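PDB 6EHI: nuclease NucT from Helicobacter pylori, which is a nuclease with a phospholipase D-like domain, each of its two subunits built on one mixed beta sheet flanked by helices. Local coordinates for residues A[43-46]-A[47-50]; A[63-66]-A[67-70]; A[9-12]-A[13-17]; A[22-25]-A[26-30]; A[139-142]-A[143-146]. The protein carries 1 engineered substitution. All blocks are in the same frame, centred on the assembly; numbering follows the deposited sequence.

Interaction 1 of 5, residues A[43-46]-A[47-50]; sequences HRDI and ARAI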
loop_
_atom_site.group_PDB
_atom_site.type_symbol
_atom_site.label_atom_id
_atom_site.label_comp_id
_atom_site.label_asym_id
_atom_site.label_seq_id
_atom_site.Cartn_x
_atom_site.Cartn_y
_atom_site.Cartn_z
ATOM N N HIS A 43 4.682 -15.393 2.460
ATOM C CA HIS A 43 4.398 -15.729 3.836
ATOM C C HIS A 43 3.599 -17.010 3.916
ATOM O O HIS A 43 2.345 -17.038 3.701
ATOM C CB HIS A 43 3.644 -14.546 4.468
ATOM C CG HIS A 43 3.687 -14.567 5.950
ATOM N ND1 HIS A 43 3.432 -15.698 6.694
ATOM C CD2 HIS A 43 4.067 -13.617 6.827
ATOM C CE1 HIS A 43 3.580 -15.405 7.986
ATOM N NE2 HIS A 43 3.922 -14.140 8.092
ATOM N N ARG A 44 4.285 -18.081 4.318
ATOM C CA ARG A 44 3.671 -19.417 4.377
ATOM C C ARG A 44 2.503 -19.609 5.344
ATOM O O ARG A 44 1.640 -20.472 5.117
ATOM C CB ARG A 44 4.772 -20.492 4.621
ATOM C CG ARG A 44 5.612 -20.702 3.354
ATOM C CD ARG A 44 6.782 -21.683 3.487
ATOM N NE ARG A 44 6.372 -23.102 3.434
ATOM C CZ ARG A 44 6.373 -23.997 4.454
ATOM N NH1 ARG A 44 6.721 -23.699 5.732
ATOM N NH2 ARG A 44 5.972 -25.246 4.193
ATOM N N ASP A 45 2.486 -18.865 6.434
ATOM C CA ASP A 45 1.359 -18.963 7.344
ATOM C C ASP A 45 0.108 -18.379 6.727
ATOM O O ASP A 45 -0.974 -18.952 6.903
ATOM C CB ASP A 45 1.606 -18.356 8.736
ATOM C CG ASP A 45 2.768 -19.065 9.522
ATOM O OD1 ASP A 45 3.052 -20.256 9.273
ATOM O OD2 ASP A 45 3.375 -18.396 10.361
ATOM N N ILE A 46 0.233 -17.295 5.950
ATOM C CA ILE A 46 -0.967 -16.765 5.304
ATOM C C ILE A 46 -1.463 -17.760 4.219
ATOM O O ILE A 46 -2.659 -17.857 4.022
ATOM C CB ILE A 46 -0.691 -15.386 4.644
ATOM C CG1 ILE A 46 -0.275 -14.350 5.706
ATOM C CG2 ILE A 46 -1.953 -14.847 4.000
ATOM C CD1 ILE A 46 0.266 -13.041 5.215
ATOM N N ALA A 47 -0.556 -18.366 3.488
ATOM C CA ALA A 47 -0.927 -19.374 2.494
ATOM C C ALA A 47 -1.671 -20.544 3.183
ATOM O O ALA A 47 -2.644 -21.061 2.659
ATOM C CB ALA A 47 0.258 -19.885 1.715
ATOM N N ARG A 48 -1.173 -20.967 4.333
ATOM C CA ARG A 48 -1.845 -22.095 5.042
ATOM C C ARG A 48 -3.229 -21.666 5.429
ATOM O O ARG A 48 -4.122 -22.447 5.362
ATOM C CB ARG A 48 -0.991 -22.615 6.214
ATOM C CG ARG A 48 0.083 -23.537 5.713
ATOM C CD ARG A 48 0.726 -24.350 6.835
ATOM N NE ARG A 48 1.746 -23.518 7.475
ATOM C CZ ARG A 48 2.991 -23.384 7.013
ATOM N NH1 ARG A 48 3.362 -24.009 5.889
ATOM N NH2 ARG A 48 3.841 -22.562 7.634
ATOM N N ALA A 49 -3.430 -20.400 5.760
ATOM C CA ALA A 49 -4.733 -19.885 6.135
ATOM C C ALA A 49 -5.695 -19.905 4.961
ATOM O O ALA A 49 -6.889 -20.284 5.108
ATOM C CB ALA A 49 -4.624 -18.464 6.713
ATOM N N ILE A 50 -5.189 -19.574 3.770
ATOM C CA ILE A 50 -5.937 -19.745 2.523
ATOM C C ILE A 50 -6.336 -21.203 2.251
ATOM O O ILE A 50 -7.535 -21.477 2.042
ATOM C CB ILE A 50 -5.210 -19.117 1.331
ATOM C CG1 ILE A 50 -5.147 -17.603 1.459
ATOM C CG2 ILE A 50 -5.867 -19.488 0.046
ATOM C CD1 ILE A 50 -4.099 -16.970 0.538
#
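The first turns of helix 44-54 carry this contact, where Arg-44, Asp-45 and Arg-48 group on the outer side. His-43 is the N-cap. Its ND1 accepts a weak bond from Asp-45 N at 3.3 Å, in the plane of the imidazole. Backbone bonds then run from residue i+4 to i, starting with Ala-47 N to His-43 O at 3.2 Å. The side-chain link is a salt bridge between residues three apart on the helix: Arg-48 NH2 gives to Asp-45 OD1 at 2.9 Å. The carboxylate and guanidinium planes stand 65° apart, and OD1 lies somewhat out of the guanidinium plane. A bend at chi3 (-82°) folds the Arg-48 chain back toward the start of the helix. Its guanidinium then lies over Arg-44 O, while NH1 sits above one face of the Arg-44 guanidinium, 3.3 Å from its CZ. The two arginines are like charges, and Asp-45 probably offsets part of their repulsion. The other side of the helix is apolar and buried. Ile-46 meets Leu-20 and Ile-27 of helix 16-28, and Ala-49 meets Ser-28 there. Ile-50 rests on Val-60 and Ile-62 of strand 59-65, within the beta-alpha-beta unit 33-38, 44-54, 59-65.

Interaction 2 of 5, residues A[63-66]-A[67-70]; sequences IYDY and ESNH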
loop_
_atom_site.group_PDB
_atom_site.type_symbol
_atom_site.label_atom_id
_atom_site.label_comp_id
_atom_site.label_asym_id
_atom_site.label_seq_id
_atom_site.Cartn_x
_atom_site.Cartn_y
_atom_site.Cartn_z
ATOM N N ILE A 63 -4.842 -12.973 -7.649
ATOM C CA ILE A 63 -4.078 -12.337 -8.755
ATOM C C ILE A 63 -2.702 -11.953 -8.214
ATOM O O ILE A 63 -2.632 -11.163 -7.253
ATOM C CB ILE A 63 -4.798 -11.080 -9.302
ATOM C CG1 ILE A 63 -6.264 -11.409 -9.644
ATOM C CG2 ILE A 63 -3.969 -10.480 -10.391
ATOM C CD1 ILE A 63 -7.153 -10.239 -10.071
ATOM N N TYR A 64 -1.621 -12.576 -8.712
ATOM C CA TYR A 64 -0.238 -12.225 -8.376
ATOM C C TYR A 64 0.409 -11.318 -9.412
ATOM O O TYR A 64 0.186 -11.486 -10.673
ATOM C CB TYR A 64 0.556 -13.481 -8.331
ATOM C CG TYR A 64 0.321 -14.521 -7.262
ATOM C CD1 TYR A 64 -0.796 -15.429 -7.302
ATOM C CD2 TYR A 64 1.160 -14.577 -6.125
ATOM C CE1 TYR A 64 -0.963 -16.407 -6.344
ATOM C CE2 TYR A 64 0.962 -15.530 -5.156
ATOM C CZ TYR A 64 -0.090 -16.441 -5.254
ATOM O OH TYR A 64 -0.311 -17.381 -4.272
ATOM N N ASP A 65 1.298 -10.408 -9.021
ATOM C CA ASP A 65 2.141 -9.727 -10.031
ATOM C C ASP A 65 2.905 -10.740 -10.950
ATOM O O ASP A 65 3.505 -11.716 -10.447
ATOM C CB ASP A 65 3.127 -8.746 -9.397
ATOM C CG ASP A 65 4.119 -8.155 -10.380
ATOM O OD1 ASP A 65 3.697 -7.283 -11.116
ATOM O OD2 ASP A 65 5.337 -8.566 -10.408
ATOM N N TYR A 66 2.879 -10.460 -12.251
ATOM C CA TYR A 66 3.451 -11.393 -13.237
ATOM C C TYR A 66 4.967 -11.510 -13.071
ATOM O O TYR A 66 5.487 -12.583 -12.802
ATOM C CB TYR A 66 3.075 -10.914 -14.691
ATOM C CG TYR A 66 3.655 -11.839 -15.732
ATOM C CD1 TYR A 66 4.996 -11.757 -16.099
ATOM C CD2 TYR A 66 2.894 -12.876 -16.218
ATOM C CE1 TYR A 66 5.510 -12.669 -17.010
ATOM C CE2 TYR A 66 3.394 -13.775 -17.130
ATOM C CZ TYR A 66 4.702 -13.684 -17.483
ATOM O OH TYR A 66 5.213 -14.599 -18.386
ATOM N N GLU A 67 5.691 -10.430 -13.121
ATOM C CA GLU A 67 7.193 -10.573 -13.038
ATOM C C GLU A 67 7.661 -11.172 -11.699
ATOM O O GLU A 67 8.599 -11.949 -11.639
ATOM C CB GLU A 67 7.873 -9.266 -13.281
ATOM C CG GLU A 67 7.765 -8.742 -14.705
ATOM C CD GLU A 67 8.357 -9.674 -15.786
ATOM O OE1 GLU A 67 9.324 -10.414 -15.480
ATOM O OE2 GLU A 67 7.824 -9.679 -16.955
ATOM N N SER A 68 6.990 -10.843 -10.616
ATOM C CA SER A 68 7.421 -11.266 -9.306
ATOM C C SER A 68 7.123 -12.733 -9.066
ATOM O O SER A 68 7.694 -13.350 -8.146
ATOM C CB SER A 68 6.795 -10.331 -8.250
ATOM O OG SER A 68 7.125 -10.734 -6.958
ATOM N N ASN A 69 6.198 -13.322 -9.855
ATOM C CA ASN A 69 5.604 -14.609 -9.444
ATOM C C ASN A 69 5.633 -15.705 -10.488
ATOM O O ASN A 69 5.354 -16.882 -10.136
ATOM C CB ASN A 69 4.144 -14.394 -8.919
ATOM C CG ASN A 69 4.141 -13.632 -7.606
ATOM O OD1 ASN A 69 4.462 -14.199 -6.541
ATOM N ND2 ASN A 69 3.818 -12.326 -7.675
ATOM N N HIS A 70 5.933 -15.312 -11.721
ATOM C CA HIS A 70 5.761 -16.293 -12.841
ATOM C C HIS A 70 6.797 -17.402 -12.735
ATOM O O HIS A 70 6.542 -18.560 -13.121
ATOM C CB HIS A 70 5.781 -15.589 -14.187
ATOM C CG HIS A 70 7.133 -15.298 -14.727
ATOM N ND1 HIS A 70 7.834 -14.135 -14.416
ATOM C CD2 HIS A 70 7.890 -15.967 -15.633
ATOM C CE1 HIS A 70 9.005 -14.156 -15.040
ATOM N NE2 HIS A 70 9.058 -15.247 -15.789
HETATM O O HOH W 1 4.499 -7.809 -13.675
#
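The backbone leaves strand 59-65 at Asp-65 and turns at once into a short, weakly bonded helix at about 66-69. Tyr-66 O takes three bonds: from Asn-69 N at 3.1 Å, from His-70 N at 3.0 Å and from His-70 ND1 at 3.2 Å. His-70 N comes nearly along the carbonyl axis, while the other two donors stand above the carbonyl plane. Asp-65 is the N-cap and ties the helix start to the strand end. With CG anti to its own N (chi1 173°), OD2 turns forward and accepts from Ser-68 N at 2.8 Å. OD1 takes a water that also accepts from Glu-67 N, and it bonds to Met-105 N. Asn-69 reaches back, its ND2 giving to Asp-65 O at 2.9 Å on a lone pair. The same ND2 bonds Tyr-39 O, and OD1 bonds Ser-75 OG. The Tyr-66 and His-70 rings form an offset stack, planes 10° apart and centroids 4.8 Å apart. His-70 CB lies over the Tyr-66 face as a CH-pi contact. Lys-92 makes a cation-pi contact with Tyr-66. The imidazole is thus fixed by both its stack and its bond to Tyr-66 O. That bond requires a proton on ND1 and completes the three-donor grip on the carbonyl.

Interaction 3 of 5, residues A[9-12]-A[13-17]; sequences LFVL and PYEQR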
loop_
_atom_site.group_PDB
_atom_site.type_symbol
_atom_site.label_atom_id
_atom_site.label_comp_id
_atom_site.label_asym_id
_atom_site.label_seq_id
_atom_site.Cartn_x
_atom_site.Cartn_y
_atom_site.Cartn_z
ATOM N N LEU A 9 -7.138 0.697 11.393
ATOM C CA LEU A 9 -5.740 0.911 10.964
ATOM C C LEU A 9 -4.743 0.229 11.837
ATOM O O LEU A 9 -4.716 0.386 13.082
ATOM C CB LEU A 9 -5.424 2.397 10.893
ATOM C CG LEU A 9 -3.994 2.839 10.535
ATOM C CD1 LEU A 9 -3.681 2.462 9.070
ATOM C CD2 LEU A 9 -3.913 4.314 10.783
ATOM N N PHE A 10 -3.820 -0.482 11.195
ATOM C CA PHE A 10 -2.674 -0.999 11.868
ATOM C C PHE A 10 -1.406 -0.352 11.314
ATOM O O PHE A 10 -1.144 -0.348 10.131
ATOM C CB PHE A 10 -2.566 -2.501 11.711
ATOM C CG PHE A 10 -3.788 -3.262 12.150
ATOM C CD1 PHE A 10 -4.829 -3.455 11.262
ATOM C CD2 PHE A 10 -3.926 -3.717 13.466
ATOM C CE1 PHE A 10 -5.977 -4.100 11.669
ATOM C CE2 PHE A 10 -5.075 -4.377 13.879
ATOM C CZ PHE A 10 -6.085 -4.556 12.966
ATOM N N VAL A 11 -0.578 0.139 12.232
ATOM C CA VAL A 11 0.651 0.764 11.832
ATOM C C VAL A 11 1.771 -0.187 12.248
ATOM O O VAL A 11 2.006 -0.456 13.461
ATOM C CB VAL A 11 0.885 2.202 12.374
ATOM C CG1 VAL A 11 2.252 2.685 11.900
ATOM C CG2 VAL A 11 -0.322 3.150 12.073
ATOM N N LEU A 12 2.498 -0.662 11.262
ATOM C CA LEU A 12 3.585 -1.589 11.470
ATOM C C LEU A 12 4.938 -0.850 11.522
ATOM O O LEU A 12 5.079 0.187 10.904
ATOM C CB LEU A 12 3.585 -2.645 10.346
ATOM C CG LEU A 12 2.443 -3.630 10.362
ATOM C CD1 LEU A 12 1.197 -2.947 9.769
ATOM C CD2 LEU A 12 2.761 -4.913 9.654
ATOM N N PRO A 13 5.916 -1.330 12.318
ATOM C CA PRO A 13 5.924 -2.608 13.021
ATOM C C PRO A 13 5.210 -2.624 14.375
ATOM O O PRO A 13 5.028 -3.673 14.964
ATOM C CB PRO A 13 7.428 -2.855 13.240
ATOM C CG PRO A 13 7.977 -1.464 13.408
ATOM C CD PRO A 13 7.194 -0.591 12.503
ATOM N N TYR A 14 4.866 -1.448 14.884
ATOM C CA TYR A 14 4.266 -1.349 16.229
ATOM C C TYR A 14 3.144 -2.352 16.482
ATOM O O TYR A 14 3.102 -3.005 17.528
ATOM C CB TYR A 14 3.745 0.049 16.484
ATOM C CG TYR A 14 4.775 1.118 16.121
ATOM C CD1 TYR A 14 5.953 1.326 16.879
ATOM C CD2 TYR A 14 4.636 1.854 14.967
ATOM C CE1 TYR A 14 6.888 2.289 16.489
ATOM C CE2 TYR A 14 5.562 2.802 14.601
ATOM C CZ TYR A 14 6.699 3.002 15.334
ATOM O OH TYR A 14 7.556 3.992 14.946
ATOM N N GLU A 15 2.237 -2.497 15.504
ATOM C CA GLU A 15 1.117 -3.315 15.581
ATOM C C GLU A 15 1.203 -4.511 14.552
ATOM O O GLU A 15 0.183 -5.000 14.147
ATOM C CB GLU A 15 -0.139 -2.497 15.357
ATOM C CG GLU A 15 -0.383 -1.260 16.230
ATOM C CD GLU A 15 -1.646 -0.503 15.872
ATOM O OE1 GLU A 15 -1.666 0.200 14.823
ATOM O OE2 GLU A 15 -2.625 -0.555 16.684
ATOM N N GLN A 16 2.416 -5.025 14.329
ATOM C CA GLN A 16 2.642 -6.065 13.287
ATOM C C GLN A 16 1.933 -7.361 13.648
ATOM O O GLN A 16 1.366 -7.993 12.799
ATOM C CB GLN A 16 4.106 -6.251 13.001
ATOM C CG GLN A 16 4.862 -6.866 14.189
ATOM C CD GLN A 16 6.338 -6.711 14.077
ATOM O OE1 GLN A 16 6.870 -6.112 13.147
ATOM N NE2 GLN A 16 7.024 -7.218 15.077
ATOM N N ARG A 17 1.901 -7.748 14.916
ATOM C CA ARG A 17 1.246 -9.044 15.282
ATOM C C ARG A 17 -0.240 -8.933 15.202
ATOM O O ARG A 17 -0.878 -9.863 14.670
ATOM C CB ARG A 17 1.610 -9.517 16.683
ATOM C CG ARG A 17 3.038 -9.999 16.801
ATOM C CD ARG A 17 3.217 -10.583 18.209
ATOM N NE ARG A 17 4.344 -9.976 18.911
ATOM C CZ ARG A 17 5.569 -10.492 19.011
ATOM N NH1 ARG A 17 5.871 -11.670 18.456
ATOM N NH2 ARG A 17 6.517 -9.825 19.688
#
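Val-11 and Glu-15 hold each other by two bonds, and this is the tight part of the contact. Glu-15 N gives to Val-11 O at 2.9 Å. In return, Val-11 N gives to Glu-15 OE1 at 2.8 Å, a nearly straight bond of 164° on the anti side of the carboxylate. The Glu-15 chain is extended beyond CG, chi2 178°, and carries OE1 back alongside the strand. A cis peptide bond before Pro-13 turns the chain sharply at the strand end. A type I turn from Pro-13 to Gln-16 follows, closed by Gln-16 N to Pro-13 O at 3.0 Å. The apolar touches are looser. Val-11 CG1 meets the ring edge of Tyr-14 at CD2, 4.0 Å away, the two side chains pointing the same way. Leu-12 CD2 reaches Gln-16 CB at 3.8 Å. The second subunit covers this junction: its Lys-147 makes a salt bridge with Glu-15 OE2, and its Tyr-151 stacks on Tyr-14. Within the chain, strand 7-12 is the outermost strand of the sheet on that side and pairs with strand 134-139, while Phe-10 and Leu-12 lie on Ala-19 of helix 16-28.

Interaction 4 of 5, residues A[22-25]-A[26-30]; sequences SLIS and GISSA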
loop_
_atom_site.group_PDB
_atom_site.type_symbol
_atom_site.label_atom_id
_atom_site.label_comp_id
_atom_site.label_asym_id
_atom_site.label_seq_id
_atom_site.Cartn_x
_atom_site.Cartn_y
_atom_site.Cartn_z
ATOM N N SER A 22 -5.162 -10.017 12.301
ATOM C CA SER A 22 -6.392 -9.498 11.712
ATOM C C SER A 22 -6.612 -10.100 10.318
ATOM O O SER A 22 -7.727 -10.449 9.921
ATOM C CB SER A 22 -6.368 -7.974 11.578
ATOM O OG SER A 22 -7.580 -7.406 11.062
ATOM N N LEU A 23 -5.561 -10.059 9.528
ATOM C CA LEU A 23 -5.611 -10.495 8.135
ATOM C C LEU A 23 -5.879 -12.010 8.118
ATOM O O LEU A 23 -6.693 -12.488 7.367
ATOM C CB LEU A 23 -4.254 -10.222 7.444
ATOM C CG LEU A 23 -4.150 -10.690 5.983
ATOM C CD1 LEU A 23 -5.269 -10.036 5.204
ATOM C CD2 LEU A 23 -2.797 -10.346 5.398
ATOM N N ILE A 24 -5.101 -12.749 8.892
ATOM C CA ILE A 24 -5.225 -14.202 8.956
ATOM C C ILE A 24 -6.597 -14.587 9.428
ATOM O O ILE A 24 -7.203 -15.449 8.809
ATOM C CB ILE A 24 -4.088 -14.822 9.737
ATOM C CG1 ILE A 24 -2.942 -14.884 8.767
ATOM C CG2 ILE A 24 -4.414 -16.241 10.224
ATOM C CD1 ILE A 24 -1.664 -15.392 9.307
ATOM N N SER A 25 -7.086 -13.917 10.461
ATOM C CA SER A 25 -8.439 -14.174 10.929
ATOM C C SER A 25 -9.535 -13.820 9.897
ATOM O O SER A 25 -10.510 -14.553 9.700
ATOM C CB SER A 25 -8.669 -13.494 12.259
ATOM O OG SER A 25 -10.016 -13.535 12.594
ATOM N N GLY A 26 -9.354 -12.720 9.180
ATOM C CA GLY A 26 -10.287 -12.314 8.152
ATOM C C GLY A 26 -10.396 -13.367 7.065
ATOM O O GLY A 26 -11.452 -13.627 6.528
ATOM N N ILE A 27 -9.273 -13.931 6.666
ATOM C CA ILE A 27 -9.258 -14.959 5.583
ATOM C C ILE A 27 -9.873 -16.263 6.115
ATOM O O ILE A 27 -10.691 -16.866 5.432
ATOM C CB ILE A 27 -7.809 -15.240 5.077
ATOM C CG1 ILE A 27 -7.293 -14.044 4.297
ATOM C CG2 ILE A 27 -7.707 -16.542 4.298
ATOM C CD1 ILE A 27 -5.805 -14.158 4.080
ATOM N N SER A 28 -9.394 -16.659 7.282
ATOM C CA SER A 28 -9.736 -17.907 7.945
ATOM C C SER A 28 -11.181 -18.035 8.240
ATOM O O SER A 28 -11.745 -19.092 7.963
ATOM C CB SER A 28 -8.937 -18.064 9.186
ATOM O OG SER A 28 -7.654 -18.297 8.751
ATOM N N SER A 29 -11.817 -16.952 8.680
ATOM C CA SER A 29 -13.219 -17.008 9.001
ATOM C C SER A 29 -14.174 -16.683 7.826
ATOM O O SER A 29 -15.366 -16.537 8.046
ATOM C CB SER A 29 -13.485 -16.128 10.235
ATOM O OG SER A 29 -12.660 -16.570 11.339
ATOM N N ALA A 30 -13.695 -16.471 6.594
ATOM C CA ALA A 30 -14.577 -16.267 5.450
ATOM C C ALA A 30 -15.594 -17.408 5.335
ATOM O O ALA A 30 -15.319 -18.566 5.612
ATOM C CB ALA A 30 -13.852 -16.135 4.116
#
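The backbone is regular alpha helix up to Ser-28, with i+4 to i bonds from Gly-26 N to Ser-22 O (2.9 Å) through Ser-29 N to Ser-25 O (2.9 Å). Ser-28 adds a side-chain bond to this ladder. Its OG lies beside the backbone N (chi1 -70°) and gives to Ile-24 O at 2.9 Å. Ser-28 N gives to the same oxygen at 2.9 Å, so two donors one turn on grip Ile-24 O. The hydroxyl comes from above the carbonyl plane, 38° out of it, and the N-H is closer to that plane. Ser-29 OG approaches Ser-25 O at 3.4 Å, a weak bond beside the backbone one. Leu-23 CG and Ile-27 CD1 touch loosely at 4.3 Å on the buried side. Leu-23 reaches Phe-118 and Trp-124, and an acetate ion lies about 5 Å from its side chain. Ile-27 packs on Val-53 of helix 44-54. After Ser-28 the chain leaves the helix, with Ala-30 N bonding Ile-27 O at 3.2 Å and Arg-56 NH1 bonding the carbonyls of Ser-28 and Ala-30. This is the C-terminal end of an amphipathic helix, where the Ser-28 hydroxyl, and weakly that of Ser-29, fold back onto carbonyls of the preceding turn.

Interaction 5 of 5, residues A[139-142]-A[143-146]; sequences TDDT and ETIL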
loop_
_atom_site.group_PDB
_atom_site.type_symbol
_atom_site.label_atom_id
_atom_site.label_comp_id
_atom_site.label_asym_id
_atom_site.label_seq_id
_atom_site.Cartn_x
_atom_site.Cartn_y
_atom_site.Cartn_z
ATOM N N THR A 139 -11.364 -2.372 6.445
ATOM C CA THR A 139 -12.652 -1.679 6.460
ATOM C C THR A 139 -13.794 -2.556 6.106
ATOM O O THR A 139 -13.669 -3.495 5.309
ATOM C CB THR A 139 -12.643 -0.390 5.634
ATOM O OG1 THR A 139 -13.878 0.351 5.806
ATOM C CG2 THR A 139 -12.502 -0.666 4.188
ATOM N N ASP A 140 -14.962 -2.243 6.695
ATOM C CA ASP A 140 -16.246 -2.849 6.288
ATOM C C ASP A 140 -17.150 -1.867 5.528
ATOM O O ASP A 140 -18.361 -2.076 5.394
ATOM C CB ASP A 140 -16.980 -3.439 7.505
ATOM C CG ASP A 140 -17.421 -2.401 8.484
ATOM O OD1 ASP A 140 -17.124 -1.203 8.303
ATOM O OD2 ASP A 140 -18.110 -2.759 9.473
ATOM N N ASP A 141 -16.593 -0.768 5.032
ATOM C CA ASP A 141 -17.342 0.201 4.311
ATOM C C ASP A 141 -17.855 -0.377 3.015
ATOM O O ASP A 141 -17.071 -0.743 2.109
ATOM C CB ASP A 141 -16.450 1.397 4.013
ATOM C CG ASP A 141 -17.150 2.480 3.248
ATOM O OD1 ASP A 141 -18.291 2.837 3.554
ATOM O OD2 ASP A 141 -16.546 3.021 2.334
ATOM N N THR A 142 -19.190 -0.366 2.850
ATOM C CA THR A 142 -19.754 -1.200 1.801
ATOM C C THR A 142 -19.495 -0.547 0.416
ATOM O O THR A 142 -19.297 -1.258 -0.521
ATOM C CB THR A 142 -21.279 -1.469 2.050
ATOM O OG1 THR A 142 -21.988 -0.237 2.026
ATOM C CG2 THR A 142 -21.515 -2.107 3.387
ATOM N N GLU A 143 -19.449 0.787 0.316
ATOM C CA GLU A 143 -19.116 1.433 -0.933
ATOM C C GLU A 143 -17.723 1.053 -1.371
ATOM O O GLU A 143 -17.513 0.736 -2.568
ATOM C CB GLU A 143 -19.292 2.985 -0.899
ATOM C CG GLU A 143 -19.233 3.578 -2.297
ATOM C CD GLU A 143 -19.440 5.074 -2.355
ATOM O OE1 GLU A 143 -19.677 5.662 -1.267
ATOM O OE2 GLU A 143 -19.298 5.637 -3.487
ATOM N N THR A 144 -16.766 1.078 -0.429
ATOM C CA THR A 144 -15.361 0.634 -0.757
ATOM C C THR A 144 -15.323 -0.836 -1.172
ATOM O O THR A 144 -14.646 -1.173 -2.151
ATOM C CB THR A 144 -14.525 0.822 0.479
ATOM O OG1 THR A 144 -14.580 2.164 0.857
ATOM C CG2 THR A 144 -13.026 0.492 0.296
ATOM N N ILE A 145 -16.014 -1.693 -0.431
ATOM C CA ILE A 145 -16.066 -3.118 -0.764
ATOM C C ILE A 145 -16.650 -3.327 -2.149
ATOM O O ILE A 145 -16.078 -4.061 -2.961
ATOM C CB ILE A 145 -16.774 -4.006 0.306
ATOM C CG1 ILE A 145 -15.983 -4.001 1.607
ATOM C CG2 ILE A 145 -16.961 -5.450 -0.206
ATOM C CD1 ILE A 145 -16.695 -4.392 2.914
ATOM N N LEU A 146 -17.803 -2.716 -2.471
ATOM C CA LEU A 146 -18.432 -2.893 -3.818
ATOM C C LEU A 146 -17.524 -2.401 -4.919
ATOM O O LEU A 146 -17.412 -2.990 -5.994
ATOM C CB LEU A 146 -19.801 -2.191 -3.924
ATOM C CG LEU A 146 -20.840 -2.744 -2.982
ATOM C CD1 LEU A 146 -22.050 -1.807 -2.955
ATOM C CD2 LEU A 146 -21.266 -4.160 -3.363
#
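A short bond of 2.6 Å from Thr-144 OG1 to Asp-141 OD2 is the striking feature here, at the start of helix 142-158. The hydroxyl meets the carboxylate on its anti side, 17° out of plane. The two side chains cross at about a right angle. Asp-141 is the N-cap. Its chi1 of 180° points the carboxylate along the chain, toward the first turn. There OD2 also accepts a weak bond from Thr-144 N at 3.4 Å. With chi1 near -60°, Thr-144 holds its hydroxyl next to its N-H, and both face the same carboxylate oxygen. The helix proper begins with Ile-145 N to Asp-141 O at 2.9 Å and Leu-146 N to Thr-142 O at 2.9 Å. Just before it, Asp-141 N gives to Thr-139 OG1 at 3.0 Å, an ST turn that sets the cap residue in place. Thr-139 OG1 also bonds Asn-7 OD1 of the same chain. On the inner side Ile-145 CD1 lies 3.7 Å from Asp-140 C, and Val-117 of strand 116-120 backs Thr-139, Thr-144 and Ile-145. Asn-7 of the second subunit packs on Asp-141 and Thr-144. The carboxylate thus sits at the N-terminal end of the helix, where the helix dipole and the hydroxyl bond would probably favour its charged form.

How the interactions relate
Along the chain the order is interaction 3, 4, 1, 2, 5, each closing before the next opens. Interactions 3 and 4 share helix 16-28 and touch where Phe-10 meets Ser-22. Interactions 4 and 1 also touch, their centres 11 Å apart, as helices 16-28 and 44-54 pack together. Interaction 2 follows helix 44-54 at the end of strand 59-65, its centre 17 Å from that of interaction 1. Interactions 2 and 5 lie on opposite sides of the chain's centre, their own centres about 26 Å apart. Interactions 3 and 5 both meet the second subunit, so these two strand-to-helix junctions also belong to the dimer interface.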